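Local structure of aminotransferase TlmJ (Streptoalloteichus hindustanus, 5UID) at residues 287-292 with 301-306. The protein is a DegT/DnrJ/EryC1-family aminotransferase that probably catalyses pyridoxal 5'-phosphate-dependent amino transfer in natural-product biosynthesis. Residues are numbered along the deposited sequence; the frame is centred on the assembly and turned at random.
Sequences RCPPPL and YFYWVR. With SO4 (sulfate ion), chain H; SO4 (sulfate ion), chain F.
Arg306 and Arg287 meet as an antiparallel hydrogen-bonded pair: Arg287 N gives its proton to Arg306 O at 2.9 Å, and Arg306 N returns a bond to Arg287 O at 3.0 Å. The Arg306 side chain then turns back over its neighbour, its bend at chi3 (-76°) laying one guanidinium face against Arg287 CB. A long, multidentate arginine suits this place: Arg306 NH2 donates to Cys288 O at 3.0 Å, NE gives a proton to a water that also bridges Arg287 O and Trp304 O, and NH1 and NH2 grip a sulfate, probably from the crystallisation liquor. A leucine in its place would probably deprive Cys288 O and that water of the guanidinium N-H groups and leave the sulfate more loosely held. Pro289 has no N-H to offer Trp304 O, consistent with the pairing stopping at one bridge; it fits instead into the corner formed by two aromatic rings. Pro289 CD sits over the Tyr303 face, 3.8 Å from the ring centroid, while Pro289 CB lies over the six-membered ring of Trp304, 4.0 Å from its centroid. Asp277 of helix 249-280 holds Tyr303 OH, and Ala109 O takes Trp304 NE1. The arrangement is a single antiparallel bridge followed by a proline making CH-pi contacts with two successive strand aromatics, joining the loop after helix 249-280 to strand 303-306 of the small two-stranded sheet.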
loop_
_atom_site.group_PDB
_atom_site.type_symbol
_atom_site.label_atom_id
_atom_site.label_comp_id
_atom_site.label_asym_id
_atom_site.label_seq_id
_atom_site.Cartn_x
_atom_site.Cartn_y
_atom_site.Cartn_z
ATOM N N ARG A 287 -29.717 -2.940 -24.694
ATOM C CA ARG A 287 -29.075 -4.227 -24.940
ATOM C C ARG A 287 -28.440 -4.711 -23.644
ATOM O O ARG A 287 -27.507 -4.084 -23.132
ATOM C CB ARG A 287 -28.035 -4.121 -26.057
ATOM C CG ARG A 287 -28.611 -4.315 -27.452
ATOM C CD ARG A 287 -28.896 -5.785 -27.717
ATOM N NE ARG A 287 -29.721 -5.995 -28.903
ATOM C CZ ARG A 287 -30.028 -7.192 -29.394
ATOM N NH1 ARG A 287 -29.570 -8.288 -28.804
ATOM N NH2 ARG A 287 -30.789 -7.294 -30.476
ATOM N N CYS A 288 -28.949 -5.820 -23.117
ATOM C CA CYS A 288 -28.382 -6.444 -21.938
ATOM C C CYS A 288 -27.064 -7.124 -22.311
ATOM O O CYS A 288 -26.742 -7.263 -23.493
ATOM C CB CYS A 288 -29.385 -7.436 -21.351
ATOM S SG CYS A 288 -30.898 -6.653 -20.747
ATOM N N PRO A 289 -26.265 -7.534 -21.325
ATOM C CA PRO A 289 -25.009 -8.229 -21.632
ATOM C C PRO A 289 -25.258 -9.471 -22.466
ATOM O O PRO A 289 -26.266 -10.168 -22.272
ATOM C CB PRO A 289 -24.459 -8.594 -20.246
ATOM C CG PRO A 289 -25.020 -7.558 -19.347
ATOM C CD PRO A 289 -26.389 -7.251 -19.882
ATOM N N PRO A 290 -24.372 -9.778 -23.415
ATOM C CA PRO A 290 -24.513 -11.022 -24.166
ATOM C C PRO A 290 -24.308 -12.214 -23.255
ATOM O O PRO A 290 -23.633 -12.111 -22.215
ATOM C CB PRO A 290 -23.403 -10.924 -25.228
ATOM C CG PRO A 290 -22.389 -10.025 -24.618
ATOM C CD PRO A 290 -23.169 -9.022 -23.810
ATOM N N PRO A 291 -24.874 -13.370 -23.591
ATOM C CA PRO A 291 -24.762 -14.528 -22.701
ATOM C C PRO A 291 -23.326 -15.013 -22.585
ATOM O O PRO A 291 -22.496 -14.802 -23.472
ATOM C CB PRO A 291 -25.651 -15.581 -23.374
ATOM C CG PRO A 291 -25.673 -15.186 -24.811
ATOM C CD PRO A 291 -25.626 -13.685 -24.818
ATOM N N LEU A 292 -23.042 -15.659 -21.462
ATOM C CA LEU A 292 -21.732 -16.258 -21.267
ATOM C C LEU A 292 -21.520 -17.383 -22.276
ATOM O O LEU A 292 -22.432 -18.184 -22.512
ATOM C CB LEU A 292 -21.598 -16.804 -19.845
ATOM C CG LEU A 292 -21.302 -15.798 -18.737
ATOM C CD1 LEU A 292 -21.473 -16.452 -17.378
ATOM C CD2 LEU A 292 -19.889 -15.255 -18.898
ATOM N N TYR A 301 -19.370 -8.933 -11.809
ATOM C CA TYR A 301 -18.854 -7.691 -11.248
ATOM C C TYR A 301 -19.540 -6.464 -11.837
ATOM O O TYR A 301 -19.849 -5.519 -11.104
ATOM C CB TYR A 301 -17.340 -7.608 -11.467
ATOM C CG TYR A 301 -16.695 -6.398 -10.831
ATOM C CD1 TYR A 301 -16.889 -6.113 -9.485
ATOM C CD2 TYR A 301 -15.885 -5.546 -11.572
ATOM C CE1 TYR A 301 -16.303 -5.009 -8.895
ATOM C CE2 TYR A 301 -15.290 -4.441 -10.990
ATOM C CZ TYR A 301 -15.505 -4.176 -9.651
ATOM O OH TYR A 301 -14.922 -3.076 -9.066
ATOM N N PHE A 302 -19.777 -6.458 -13.148
ATOM C CA PHE A 302 -20.533 -5.413 -13.821
ATOM C C PHE A 302 -21.800 -6.000 -14.425
ATOM O O PHE A 302 -21.812 -7.142 -14.898
ATOM C CB PHE A 302 -19.733 -4.754 -14.959
ATOM C CG PHE A 302 -18.511 -4.012 -14.511
ATOM C CD1 PHE A 302 -18.497 -3.310 -13.319
ATOM C CD2 PHE A 302 -17.373 -4.003 -15.303
ATOM C CE1 PHE A 302 -17.367 -2.621 -12.921
ATOM C CE2 PHE A 302 -16.238 -3.321 -14.907
ATOM C CZ PHE A 302 -16.237 -2.628 -13.715
ATOM N N TYR A 303 -22.867 -5.207 -14.421
ATOM C CA TYR A 303 -24.013 -5.446 -15.294
ATOM C C TYR A 303 -24.124 -4.228 -16.204
ATOM O O TYR A 303 -24.699 -3.205 -15.819
ATOM C CB TYR A 303 -25.300 -5.687 -14.514
ATOM C CG TYR A 303 -26.405 -6.204 -15.405
ATOM C CD1 TYR A 303 -26.561 -7.566 -15.628
ATOM C CD2 TYR A 303 -27.270 -5.331 -16.053
ATOM C CE1 TYR A 303 -27.560 -8.045 -16.453
ATOM C CE2 TYR A 303 -28.271 -5.801 -16.881
ATOM C CZ TYR A 303 -28.410 -7.160 -17.077
ATOM O OH TYR A 303 -29.406 -7.635 -17.897
ATOM N N TRP A 304 -23.567 -4.336 -17.405
ATOM C CA TRP A 304 -23.498 -3.220 -18.337
ATOM C C TRP A 304 -24.605 -3.340 -19.375
ATOM O O TRP A 304 -24.810 -4.410 -19.956
ATOM C CB TRP A 304 -22.128 -3.162 -19.017
ATOM C CG TRP A 304 -21.814 -4.335 -19.909
ATOM C CD1 TRP A 304 -21.886 -4.370 -21.272
ATOM C CD2 TRP A 304 -21.370 -5.636 -19.498
ATOM N NE1 TRP A 304 -21.515 -5.608 -21.735
ATOM C CE2 TRP A 304 -21.194 -6.405 -20.667
ATOM C CE3 TRP A 304 -21.103 -6.225 -18.256
ATOM C CZ2 TRP A 304 -20.766 -7.732 -20.631
ATOM C CZ3 TRP A 304 -20.680 -7.543 -18.223
ATOM C CH2 TRP A 304 -20.515 -8.281 -19.403
ATOM N N VAL A 305 -25.321 -2.245 -19.593
ATOM C CA VAL A 305 -26.343 -2.169 -20.624
ATOM C C VAL A 305 -25.889 -1.159 -21.666
ATOM O O VAL A 305 -25.166 -0.203 -21.362
ATOM C CB VAL A 305 -27.720 -1.783 -20.045
ATOM C CG1 VAL A 305 -28.269 -2.914 -19.187
ATOM C CG2 VAL A 305 -27.614 -0.498 -19.238
ATOM N N ARG A 306 -26.315 -1.381 -22.907
ATOM C CA ARG A 306 -25.924 -0.544 -24.031
ATOM C C ARG A 306 -27.141 0.165 -24.606
ATOM O O ARG A 306 -28.222 -0.421 -24.717
ATOM C CB ARG A 306 -25.240 -1.375 -25.118
ATOM C CG ARG A 306 -23.847 -1.859 -24.744
ATOM C CD ARG A 306 -23.411 -2.987 -25.663
ATOM N NE ARG A 306 -24.078 -4.239 -25.317
ATOM C CZ ARG A 306 -24.384 -5.193 -26.190
ATOM N NH1 ARG A 306 -24.099 -5.037 -27.476
ATOM N NH2 ARG A 306 -24.988 -6.299 -25.778
HETATM S S SO4 H . -31.374 -8.326 -25.011
HETATM O O1 SO4 H . -32.646 -8.739 -25.597
HETATM O O2 SO4 H . -30.863 -9.390 -24.151
HETATM O O3 SO4 H . -30.413 -8.064 -26.076
HETATM O O4 SO4 H . -31.572 -7.113 -24.224
HETATM S S SO4 F . -25.301 -8.247 -28.920
HETATM O O1 SO4 F . -26.124 -9.026 -29.842
HETATM O O2 SO4 F . -23.907 -8.306 -29.347
HETATM O O3 SO4 F . -25.755 -6.860 -28.920
HETATM O O4 SO4 F . -25.421 -8.802 -27.574
HETATM O O HOH W 1 -25.092 -4.703 -22.626
#